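Local coordinates for protein peroxinectin A (Dictyostelium discoideum, PDB 6ERC) that catalyses, as a secreted haem peroxidase, the oxidation of phenolic donors by hydrogen peroxide and has iodide and thiocyanate peroxidase activity, at residues A[89-94]-A[116-121]; A[229-234]-A[252-257]; A[259-264]-A[485-490]. All blocks are in the same frame, centred on the assembly; numbering follows the deposited sequence.

Contact 1: A[89-94]-A[116-121]; sequences EPNSWP and YFRTRA. With BMA (beta-D-mannopyranose), chain H.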
loop_
_atom_site.group_PDB
_atom_site.type_symbol
_atom_site.label_atom_id
_atom_site.label_comp_id
_atom_site.label_asym_id
_atom_site.label_seq_id
_atom_site.Cartn_x
_atom_site.Cartn_y
_atom_site.Cartn_z
ATOM N N GLU A 89 17.286 -3.658 -5.286
ATOM C CA GLU A 89 18.449 -3.761 -6.158
ATOM C C GLU A 89 18.709 -5.219 -6.495
ATOM O O GLU A 89 18.154 -6.123 -5.873
ATOM C CB GLU A 89 19.672 -3.165 -5.471
ATOM C CG GLU A 89 19.784 -1.664 -5.527
ATOM C CD GLU A 89 20.995 -1.165 -4.765
ATOM O OE1 GLU A 89 21.121 -1.496 -3.565
ATOM O OE2 GLU A 89 21.832 -0.460 -5.371
ATOM N N PRO A 90 19.574 -5.496 -7.475
ATOM C CA PRO A 90 19.988 -6.888 -7.704
ATOM C C PRO A 90 20.927 -7.384 -6.611
ATOM O O PRO A 90 22.048 -7.824 -6.887
ATOM C CB PRO A 90 20.679 -6.838 -9.078
ATOM C CG PRO A 90 20.327 -5.504 -9.663
ATOM C CD PRO A 90 20.105 -4.591 -8.506
ATOM N N ASN A 91 20.471 -7.306 -5.363
ATOM C CA ASN A 91 21.238 -7.696 -4.182
ATOM C C ASN A 91 20.500 -8.875 -3.562
ATOM O O ASN A 91 19.620 -8.696 -2.716
ATOM C CB ASN A 91 21.366 -6.530 -3.208
ATOM C CG ASN A 91 22.299 -6.831 -2.059
ATOM O OD1 ASN A 91 23.206 -7.651 -2.184
ATOM N ND2 ASN A 91 22.082 -6.170 -0.929
ATOM N N SER A 92 20.864 -10.080 -3.983
ATOM C CA SER A 92 20.058 -11.263 -3.712
ATOM C C SER A 92 20.311 -11.787 -2.301
ATOM O O SER A 92 21.449 -12.110 -1.944
ATOM C CB SER A 92 20.362 -12.343 -4.746
ATOM O OG SER A 92 19.607 -13.512 -4.493
ATOM N N TRP A 93 19.244 -11.869 -1.502
ATOM C CA TRP A 93 19.225 -12.616 -0.245
ATOM C C TRP A 93 18.059 -13.595 -0.334
ATOM O O TRP A 93 16.978 -13.342 0.217
ATOM C CB TRP A 93 19.079 -11.698 0.967
ATOM C CG TRP A 93 18.905 -12.447 2.265
ATOM C CD1 TRP A 93 19.389 -13.688 2.571
ATOM C CD2 TRP A 93 18.185 -12.005 3.424
ATOM N NE1 TRP A 93 19.020 -14.042 3.844
ATOM C CE2 TRP A 93 18.280 -13.027 4.390
ATOM C CE3 TRP A 93 17.472 -10.846 3.738
ATOM C CZ2 TRP A 93 17.689 -12.922 5.649
ATOM C CZ3 TRP A 93 16.885 -10.745 4.987
ATOM C CH2 TRP A 93 16.998 -11.775 5.927
ATOM N N PRO A 94 18.241 -14.725 -1.019
ATOM C CA PRO A 94 17.111 -15.624 -1.273
ATOM C C PRO A 94 16.416 -16.065 0.006
ATOM O O PRO A 94 16.984 -16.050 1.101
ATOM C CB PRO A 94 17.759 -16.815 -1.993
ATOM C CG PRO A 94 19.013 -16.261 -2.585
ATOM C CD PRO A 94 19.489 -15.222 -1.621
ATOM N N TYR A 116 14.379 -13.435 -3.663
ATOM C CA TYR A 116 14.240 -12.204 -2.895
ATOM C C TYR A 116 15.457 -11.330 -3.141
ATOM O O TYR A 116 16.593 -11.812 -3.095
ATOM C CB TYR A 116 14.088 -12.475 -1.397
ATOM C CG TYR A 116 14.007 -11.209 -0.571
ATOM C CD1 TYR A 116 15.157 -10.560 -0.140
ATOM C CD2 TYR A 116 12.779 -10.660 -0.225
ATOM C CE1 TYR A 116 15.087 -9.407 0.609
ATOM C CE2 TYR A 116 12.699 -9.506 0.528
ATOM C CZ TYR A 116 13.855 -8.884 0.941
ATOM O OH TYR A 116 13.782 -7.734 1.690
ATOM N N PHE A 117 15.211 -10.048 -3.387
ATOM C CA PHE A 117 16.261 -9.069 -3.619
ATOM C C PHE A 117 16.127 -7.955 -2.596
ATOM O O PHE A 117 15.025 -7.450 -2.364
ATOM C CB PHE A 117 16.183 -8.518 -5.038
ATOM C CG PHE A 117 16.540 -9.522 -6.090
ATOM C CD1 PHE A 117 15.589 -10.402 -6.576
ATOM C CD2 PHE A 117 17.829 -9.593 -6.586
ATOM C CE1 PHE A 117 15.919 -11.334 -7.544
ATOM C CE2 PHE A 117 18.165 -10.519 -7.553
ATOM C CZ PHE A 117 17.210 -11.392 -8.033
ATOM N N ARG A 118 17.246 -7.580 -1.987
ATOM C CA ARG A 118 17.211 -6.620 -0.896
ATOM C C ARG A 118 16.897 -5.223 -1.416
ATOM O O ARG A 118 17.209 -4.871 -2.557
ATOM C CB ARG A 118 18.541 -6.625 -0.141
ATOM C CG ARG A 118 18.866 -7.967 0.508
ATOM C CD ARG A 118 20.053 -7.872 1.455
ATOM N NE ARG A 118 19.751 -7.074 2.641
ATOM C CZ ARG A 118 20.561 -6.947 3.688
ATOM N NH1 ARG A 118 21.730 -7.569 3.710
ATOM N NH2 ARG A 118 20.200 -6.198 4.719
ATOM N N THR A 119 16.266 -4.428 -0.559
ATOM C CA THR A 119 15.833 -3.092 -0.940
ATOM C C THR A 119 17.022 -2.189 -1.231
ATOM O O THR A 119 18.060 -2.268 -0.572
ATOM C CB THR A 119 14.979 -2.484 0.168
ATOM O OG1 THR A 119 13.918 -3.390 0.488
ATOM C CG2 THR A 119 14.390 -1.149 -0.277
ATOM N N ARG A 120 16.857 -1.323 -2.228
ATOM C CA ARG A 120 17.876 -0.332 -2.528
ATOM C C ARG A 120 18.205 0.472 -1.285
ATOM O O ARG A 120 17.321 0.932 -0.555
ATOM C CB ARG A 120 17.402 0.601 -3.643
ATOM C CG ARG A 120 18.391 1.697 -4.046
ATOM C CD ARG A 120 17.749 2.657 -5.024
ATOM N NE ARG A 120 18.496 3.904 -5.171
ATOM C CZ ARG A 120 18.124 4.905 -5.966
ATOM N NH1 ARG A 120 17.017 4.809 -6.695
ATOM N NH2 ARG A 120 18.860 6.006 -6.036
ATOM N N ALA A 121 19.501 0.634 -1.060
ATOM C CA ALA A 121 19.999 1.372 0.087
ATOM C C ALA A 121 21.123 2.292 -0.362
ATOM O O ALA A 121 21.702 2.130 -1.441
ATOM C CB ALA A 121 20.488 0.435 1.211
HETATM C C1 BMA H . 23.331 6.074 -2.518
HETATM C C2 BMA H . 23.064 5.548 -3.968
HETATM C C3 BMA H . 22.225 6.592 -4.744
HETATM C C4 BMA H . 22.667 8.042 -4.393
HETATM C C5 BMA H . 24.069 7.995 -3.762
HETATM C C6 BMA H . 24.677 9.363 -3.501
HETATM O O2 BMA H . 22.306 4.345 -3.950
HETATM O O3 BMA H . 20.843 6.420 -4.504
HETATM O O4 BMA H . 22.721 8.837 -5.567
HETATM O O5 BMA H . 23.961 7.335 -2.494
HETATM O O6 BMA H . 26.053 9.375 -3.932
HETATM O O HOH W 1 16.844 -14.348 -4.627
#

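Contact 2: A[229-234]-A[252-257]; sequences RDHNRL and QQSRSC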
loop_
_atom_site.group_PDB
_atom_site.type_symbol
_atom_site.label_atom_id
_atom_site.label_comp_id
_atom_site.label_asym_id
_atom_site.label_seq_id
_atom_site.Cartn_x
_atom_site.Cartn_y
_atom_site.Cartn_z
ATOM N N ARG A 229 -11.877 8.520 -14.562
ATOM C CA ARG A 229 -13.161 9.013 -15.050
ATOM C C ARG A 229 -13.530 10.322 -14.367
ATOM O O ARG A 229 -13.915 11.296 -15.025
ATOM C CB ARG A 229 -14.246 7.965 -14.812
ATOM C CG ARG A 229 -14.097 6.707 -15.642
ATOM C CD ARG A 229 -15.170 5.696 -15.280
ATOM N NE ARG A 229 -15.054 4.469 -16.057
ATOM C CZ ARG A 229 -15.866 3.426 -15.932
ATOM N NH1 ARG A 229 -16.861 3.456 -15.055
ATOM N NH2 ARG A 229 -15.683 2.349 -16.684
ATOM N N ASP A 230 -13.420 10.360 -13.038
ATOM C CA ASP A 230 -13.721 11.580 -12.299
ATOM C C ASP A 230 -12.804 12.720 -12.717
ATOM O O ASP A 230 -13.208 13.887 -12.685
ATOM C CB ASP A 230 -13.603 11.317 -10.797
ATOM C CG ASP A 230 -14.408 12.297 -9.966
ATOM O OD1 ASP A 230 -15.615 12.453 -10.238
ATOM O OD2 ASP A 230 -13.840 12.894 -9.023
ATOM N N HIS A 231 -11.569 12.404 -13.115
ATOM C CA HIS A 231 -10.657 13.439 -13.585
ATOM C C HIS A 231 -11.132 14.022 -14.911
ATOM O O HIS A 231 -11.272 15.242 -15.051
ATOM C CB HIS A 231 -9.244 12.870 -13.728
ATOM C CG HIS A 231 -8.267 13.837 -14.318
ATOM N ND1 HIS A 231 -8.125 14.017 -15.677
ATOM C CD2 HIS A 231 -7.389 14.685 -13.733
ATOM C CE1 HIS A 231 -7.199 14.932 -15.903
ATOM N NE2 HIS A 231 -6.735 15.352 -14.741
ATOM N N ASN A 232 -11.377 13.162 -15.901
ATOM C CA ASN A 232 -11.833 13.644 -17.197
ATOM C C ASN A 232 -13.190 14.324 -17.092
ATOM O O ASN A 232 -13.500 15.217 -17.888
ATOM C CB ASN A 232 -11.889 12.490 -18.196
ATOM C CG ASN A 232 -10.513 12.032 -18.632
ATOM O OD1 ASN A 232 -9.506 12.676 -18.330
ATOM N ND2 ASN A 232 -10.461 10.924 -19.357
ATOM N N ARG A 233 -14.009 13.921 -16.122
ATOM C CA ARG A 233 -15.281 14.597 -15.903
ATOM C C ARG A 233 -15.057 16.040 -15.464
ATOM O O ARG A 233 -15.682 16.968 -15.991
ATOM C CB ARG A 233 -16.101 13.830 -14.866
ATOM C CG ARG A 233 -17.548 14.273 -14.755
ATOM C CD ARG A 233 -18.264 13.520 -13.651
ATOM N NE ARG A 233 -17.648 13.766 -12.349
ATOM C CZ ARG A 233 -17.885 14.837 -11.597
ATOM N NH1 ARG A 233 -18.731 15.771 -12.009
ATOM N NH2 ARG A 233 -17.274 14.975 -10.429
ATOM N N LEU A 234 -14.152 16.249 -14.504
ATOM C CA LEU A 234 -13.862 17.604 -14.046
ATOM C C LEU A 234 -13.169 18.428 -15.123
ATOM O O LEU A 234 -13.383 19.642 -15.204
ATOM C CB LEU A 234 -13.001 17.562 -12.783
ATOM C CG LEU A 234 -13.659 17.022 -11.513
ATOM C CD1 LEU A 234 -12.649 16.986 -10.383
ATOM C CD2 LEU A 234 -14.860 17.853 -11.107
ATOM N N GLN A 252 -3.978 20.622 -14.785
ATOM C CA GLN A 252 -3.499 20.890 -13.433
ATOM C C GLN A 252 -4.657 21.140 -12.477
ATOM O O GLN A 252 -4.690 20.595 -11.368
ATOM C CB GLN A 252 -2.536 22.079 -13.444
ATOM C CG GLN A 252 -1.239 21.824 -14.201
ATOM C CD GLN A 252 -0.467 20.628 -13.673
ATOM O OE1 GLN A 252 -0.701 20.160 -12.557
ATOM N NE2 GLN A 252 0.456 20.123 -14.480
ATOM N N GLN A 253 -5.621 21.967 -12.885
ATOM C CA GLN A 253 -6.794 22.198 -12.047
ATOM C C GLN A 253 -7.543 20.898 -11.785
ATOM O O GLN A 253 -8.099 20.702 -10.699
ATOM C CB GLN A 253 -7.710 23.229 -12.707
ATOM C CG GLN A 253 -7.135 24.641 -12.742
ATOM C CD GLN A 253 -7.198 25.386 -11.409
ATOM O OE1 GLN A 253 -6.738 26.525 -11.315
ATOM N NE2 GLN A 253 -7.764 24.757 -10.381
ATOM N N SER A 254 -7.573 19.998 -12.771
ATOM C CA SER A 254 -8.192 18.694 -12.560
ATOM C C SER A 254 -7.321 17.812 -11.673
ATOM O O SER A 254 -7.828 17.146 -10.763
ATOM C CB SER A 254 -8.455 18.012 -13.902
ATOM O OG SER A 254 -9.322 18.788 -14.708
ATOM N N ARG A 255 -6.010 17.792 -11.928
ATOM C CA ARG A 255 -5.096 17.053 -11.062
ATOM C C ARG A 255 -5.220 17.515 -9.616
ATOM O O ARG A 255 -5.223 16.693 -8.691
ATOM C CB ARG A 255 -3.657 17.220 -11.557
ATOM C CG ARG A 255 -2.604 16.598 -10.638
ATOM C CD ARG A 255 -1.291 16.299 -11.369
ATOM N NE ARG A 255 -0.255 17.306 -11.131
ATOM C CZ ARG A 255 0.697 17.220 -10.201
ATOM N NH1 ARG A 255 0.768 16.170 -9.393
ATOM N NH2 ARG A 255 1.588 18.193 -10.076
ATOM N N SER A 256 -5.335 18.829 -9.404
ATOM C CA SER A 256 -5.423 19.357 -8.047
ATOM C C SER A 256 -6.673 18.853 -7.336
ATOM O O SER A 256 -6.626 18.521 -6.146
ATOM C CB SER A 256 -5.401 20.885 -8.084
ATOM O OG SER A 256 -5.287 21.430 -6.783
ATOM N N CYS A 257 -7.802 18.779 -8.049
ATOM C CA CYS A 257 -9.037 18.297 -7.435
ATOM C C CYS A 257 -8.917 16.829 -7.040
ATOM O O CYS A 257 -9.325 16.435 -5.941
ATOM C CB CYS A 257 -10.221 18.488 -8.388
ATOM S SG CYS A 257 -10.623 20.191 -8.817
#

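Contact 3: A[259-264]-A[485-490]; sequences IEQIQK and CETTTF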
loop_
_atom_site.group_PDB
_atom_site.type_symbol
_atom_site.label_atom_id
_atom_site.label_comp_id
_atom_site.label_asym_id
_atom_site.label_seq_id
_atom_site.Cartn_x
_atom_site.Cartn_y
_atom_site.Cartn_z
ATOM N N ILE A 259 -6.238 15.024 -6.387
ATOM C CA ILE A 259 -5.364 14.913 -5.224
ATOM C C ILE A 259 -6.142 15.228 -3.954
ATOM O O ILE A 259 -6.063 14.498 -2.959
ATOM C CB ILE A 259 -4.141 15.831 -5.390
ATOM C CG1 ILE A 259 -3.240 15.283 -6.497
ATOM C CG2 ILE A 259 -3.366 15.959 -4.084
ATOM C CD1 ILE A 259 -2.158 16.227 -6.929
ATOM N N GLU A 260 -6.908 16.321 -3.970
ATOM C CA GLU A 260 -7.758 16.646 -2.828
ATOM C C GLU A 260 -8.768 15.538 -2.560
ATOM O O GLU A 260 -9.052 15.214 -1.402
ATOM C CB GLU A 260 -8.478 17.973 -3.068
ATOM C CG GLU A 260 -9.595 18.252 -2.065
ATOM C CD GLU A 260 -10.187 19.639 -2.205
ATOM O OE1 GLU A 260 -9.555 20.498 -2.856
ATOM O OE2 GLU A 260 -11.288 19.868 -1.661
ATOM N N GLN A 261 -9.335 14.956 -3.618
ATOM C CA GLN A 261 -10.302 13.880 -3.431
ATOM C C GLN A 261 -9.651 12.670 -2.772
ATOM O O GLN A 261 -10.236 12.055 -1.873
ATOM C CB GLN A 261 -10.922 13.496 -4.774
ATOM C CG GLN A 261 -12.023 12.452 -4.677
ATOM C CD GLN A 261 -13.196 12.912 -3.832
ATOM O OE1 GLN A 261 -14.134 13.532 -4.334
ATOM N NE2 GLN A 261 -13.151 12.607 -2.541
ATOM N N ILE A 262 -8.439 12.314 -3.203
ATOM C CA ILE A 262 -7.727 11.203 -2.577
ATOM C C ILE A 262 -7.448 11.520 -1.113
ATOM O O ILE A 262 -7.703 10.701 -0.221
ATOM C CB ILE A 262 -6.428 10.894 -3.346
ATOM C CG1 ILE A 262 -6.748 10.412 -4.766
ATOM C CG2 ILE A 262 -5.606 9.835 -2.608
ATOM C CD1 ILE A 262 -5.551 10.389 -5.697
ATOM N N GLN A 263 -6.925 12.716 -0.844
ATOM C CA GLN A 263 -6.580 13.080 0.524
ATOM C C GLN A 263 -7.802 13.055 1.434
ATOM O O GLN A 263 -7.740 12.526 2.551
ATOM C CB GLN A 263 -5.922 14.459 0.540
ATOM C CG GLN A 263 -4.535 14.481 -0.073
ATOM C CD GLN A 263 -3.885 15.844 0.003
ATOM O OE1 GLN A 263 -4.527 16.839 0.347
ATOM N NE2 GLN A 263 -2.597 15.897 -0.305
ATOM N N LYS A 264 -8.929 13.612 0.974
ATOM C CA LYS A 264 -10.097 13.740 1.845
ATOM C C LYS A 264 -10.654 12.378 2.236
ATOM O O LYS A 264 -11.016 12.158 3.397
ATOM C CB LYS A 264 -11.177 14.578 1.161
ATOM C CG LYS A 264 -12.285 15.030 2.109
ATOM C CD LYS A 264 -13.433 15.687 1.360
ATOM C CE LYS A 264 -14.503 16.206 2.309
ATOM N NZ LYS A 264 -15.677 16.747 1.560
ATOM N N CYS A 485 -13.781 22.590 -7.389
ATOM C CA CYS A 485 -13.775 21.137 -7.372
ATOM C C CYS A 485 -15.113 20.617 -6.848
ATOM O O CYS A 485 -15.990 21.378 -6.430
ATOM C CB CYS A 485 -12.618 20.610 -6.525
ATOM S SG CYS A 485 -10.962 21.129 -7.045
ATOM N N GLU A 486 -15.270 19.296 -6.869
ATOM C CA GLU A 486 -16.485 18.620 -6.425
ATOM C C GLU A 486 -16.135 17.474 -5.486
ATOM O O GLU A 486 -16.603 16.343 -5.630
ATOM C CB GLU A 486 -17.278 18.112 -7.623
ATOM C CG GLU A 486 -17.495 19.153 -8.703
ATOM C CD GLU A 486 -18.218 18.589 -9.905
ATOM O OE1 GLU A 486 -18.551 17.385 -9.883
ATOM O OE2 GLU A 486 -18.451 19.348 -10.870
ATOM N N THR A 487 -15.296 17.761 -4.496
ATOM C CA THR A 487 -14.803 16.725 -3.601
ATOM C C THR A 487 -15.918 16.261 -2.672
ATOM O O THR A 487 -16.480 17.059 -1.915
ATOM C CB THR A 487 -13.616 17.251 -2.800
ATOM O OG1 THR A 487 -12.623 17.751 -3.702
ATOM C CG2 THR A 487 -13.012 16.145 -1.960
ATOM N N THR A 488 -16.229 14.967 -2.726
ATOM C CA THR A 488 -17.285 14.390 -1.906
ATOM C C THR A 488 -16.796 13.106 -1.244
ATOM O O THR A 488 -15.589 12.839 -1.216
ATOM C CB THR A 488 -18.526 14.121 -2.761
ATOM O OG1 THR A 488 -19.591 13.632 -1.937
ATOM C CG2 THR A 488 -18.219 13.106 -3.857
ATOM N N THR A 489 -17.717 12.309 -0.708
ATOM C CA THR A 489 -17.351 11.032 -0.115
ATOM C C THR A 489 -17.059 9.999 -1.201
ATOM O O THR A 489 -17.483 10.127 -2.352
ATOM C CB THR A 489 -18.459 10.510 0.801
ATOM O OG1 THR A 489 -19.667 10.331 0.051
ATOM C CG2 THR A 489 -18.707 11.474 1.950
ATOM N N PHE A 490 -16.322 8.960 -0.810
ATOM C CA PHE A 490 -15.952 7.911 -1.754
ATOM C C PHE A 490 -17.186 7.296 -2.404
ATOM O O PHE A 490 -17.196 7.032 -3.613
ATOM C CB PHE A 490 -15.126 6.846 -1.026
ATOM C CG PHE A 490 -14.488 5.821 -1.930
ATOM C CD1 PHE A 490 -14.282 6.067 -3.279
ATOM C CD2 PHE A 490 -14.088 4.600 -1.416
ATOM C CE1 PHE A 490 -13.692 5.114 -4.089
ATOM C CE2 PHE A 490 -13.500 3.649 -2.224
ATOM C CZ PHE A 490 -13.303 3.907 -3.561
#

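Contact 1: A[89-94]-A[116-121]
Tyr116 O is met by two groups of the neighbouring strand: Trp93 N donates to it over 3.1 Å from a position tilted out of the carbonyl plane, and the CA-H of Ser92 points at the same oxygen. The shorter and straighter link is Arg118 N to Asn91 O, 2.7 Å with 176° at the hydrogen. Between these two bonds Ser92 and Phe117 form an antiparallel non-hydrogen-bonded pair, both side chains on one face, with Ser92 CB touching Phe117 CE2. Farther on, Glu89 N donates to Arg118 O at 3.0 Å. A water takes the N-H of Tyr116 and hydrogen-bonds Ser92 OG. Pro90 centres an inverse gamma turn where the chain turns a corner; its CA lies 3.6 Å from Phe117 CD2.

Asn91 and Arg118 run side by side, amide and guanidinium planes only 13° apart, while Trp93 CB rests on Arg118 CG. The Arg118 chain bends before the guanidinium, which Asp389 and the carbonyls of Asn36 and Phe35 hold. Glu89 CG packs on Arg120 CB at 3.8 Å, without pairing of their charges. Fully extended, with CG opposite the backbone N (chi1 180°), Arg120 donates from NH2 to O3 of a glycan mannose, a nearly straight hydrogen bond modelled very short at 2.5 Å. The Tyr116 side chain comes within about 4 Å of the haem; its OH is hydrogen-bonded to Asp389. Strands 91-96 and 113-124 thus form an edge pair of a small antiparallel sheet whose inner strand borders the haem pocket.

Contact 2: A[229-234]-A[252-257]
Two consecutive helices, 218-241 and 247-275, pack here as a helical hairpin splayed well away from antiparallel, with the local axes 9.0 Å apart and 136° between their directions. His231 and Ser254 meet where the backbones are nearest. Ser254 CB sits over one face of the imidazole, 3.3 Å from His231 NE2, and the backbone N of Arg255 approaches the ring edge at 3.8 Å from that same nitrogen. CG of His231 stands opposite its backbone N (chi1 175°), which sends the ring across to the other helix. Back on its own helix, ND1 donates to OD1 of the adjacent Asn232 at 3.3 Å, with the acceptor in the ring plane, which limits rotation of the imidazole.

One turn on, Leu234 CD1 presses on Cys257 CB at 3.5 Å, beside the sulfur that forms a disulfide with Cys485. On the flank of helix 218-241, Arg233 grips Asp230 side-on, NE and NH2 both reaching OD1 from one face of the carboxylate; Arg496 holds its other oxygen. No hydrogen bond joins the two segments, so their buried interface rests on van der Waals contact, while His231 ND1 and Ser254 OG, the latter to Val250 O, bond within their own helices.

Contact 3: A[259-264]-A[485-490]
Gln261 faces Thr487 and Thr488 with its amide, pinning the loop before helix 490-497 to helix 247-275 of the haem peroxidase fold by a two-bond pairing of side-chain amide with backbone. From CB the chain runs to CG, anti to the backbone N (chi1 -176°), and then bends at chi2 (61°), which folds the amide against the loop. CD lies 3.7 Å from Thr487 CG2. OE1 takes the backbone N-H of Thr488 at 3.0 Å, in the carbonyl plane and on a lone pair, while also lying near Thr487 CA. NE2 returns the bond to Thr488 O at 2.8 Å, with 156° at the hydrogen. One amide thus satisfies both the N-H and the C=O of a single residue, a two-point grip that fixes the plane of the glutamine and holds the loop at Thr488. Val493 and Arg496 of helix 490-497 also touch the Gln261 side chain.

Thr487 is the loop residue most enclosed by the helix, its two branches parted between different neighbours. The methyl CG2 packs against Lys264 CD at 3.4 Å, and the hydroxyl OG1 gives a weak hydrogen bond to Glu260 OE2 at 3.2 Å. Lys264 lays its methylenes, and Glu260 its CG as well as its carboxylate, across Thr487 at a slant; the other carboxylate oxygen of Glu260 has a weak bond from Asn482. At one end of the segment Cys485 is tied to Cys257 by a disulfide, and Glu486 turns away toward Arg233 and Lys237. At the other end Thr489 occupies the N-cap position of helix 490-497. The extended Lys264 chain brings NZ to 3.6 Å from Thr487 O.

Overall arrangement
Along the chain contact 1 closes first, then contact 2, then contact 3, all within the animal haem peroxidase fold. Contact 1, in the four-stranded antiparallel sheet, lies on the opposite side of the chain's centre from the others, its centre about 38 Å from that of contact 2 and 37 Å from that of contact 3. Contacts 2 and 3 are neighbours, centres about 10 Å apart, on successive parts of helix 247-275. The Cys257-Cys485 disulfide and the Arg233-Glu486 salt bridge join them directly, so a loop more than 200 residues later is covalently tied to the helical hairpin. Nearest atoms of contact 1 stay about 20 Å from contact 2 and 22 Å from contact 3, so the haem-side strand pair does not touch the disulfide-linked helices.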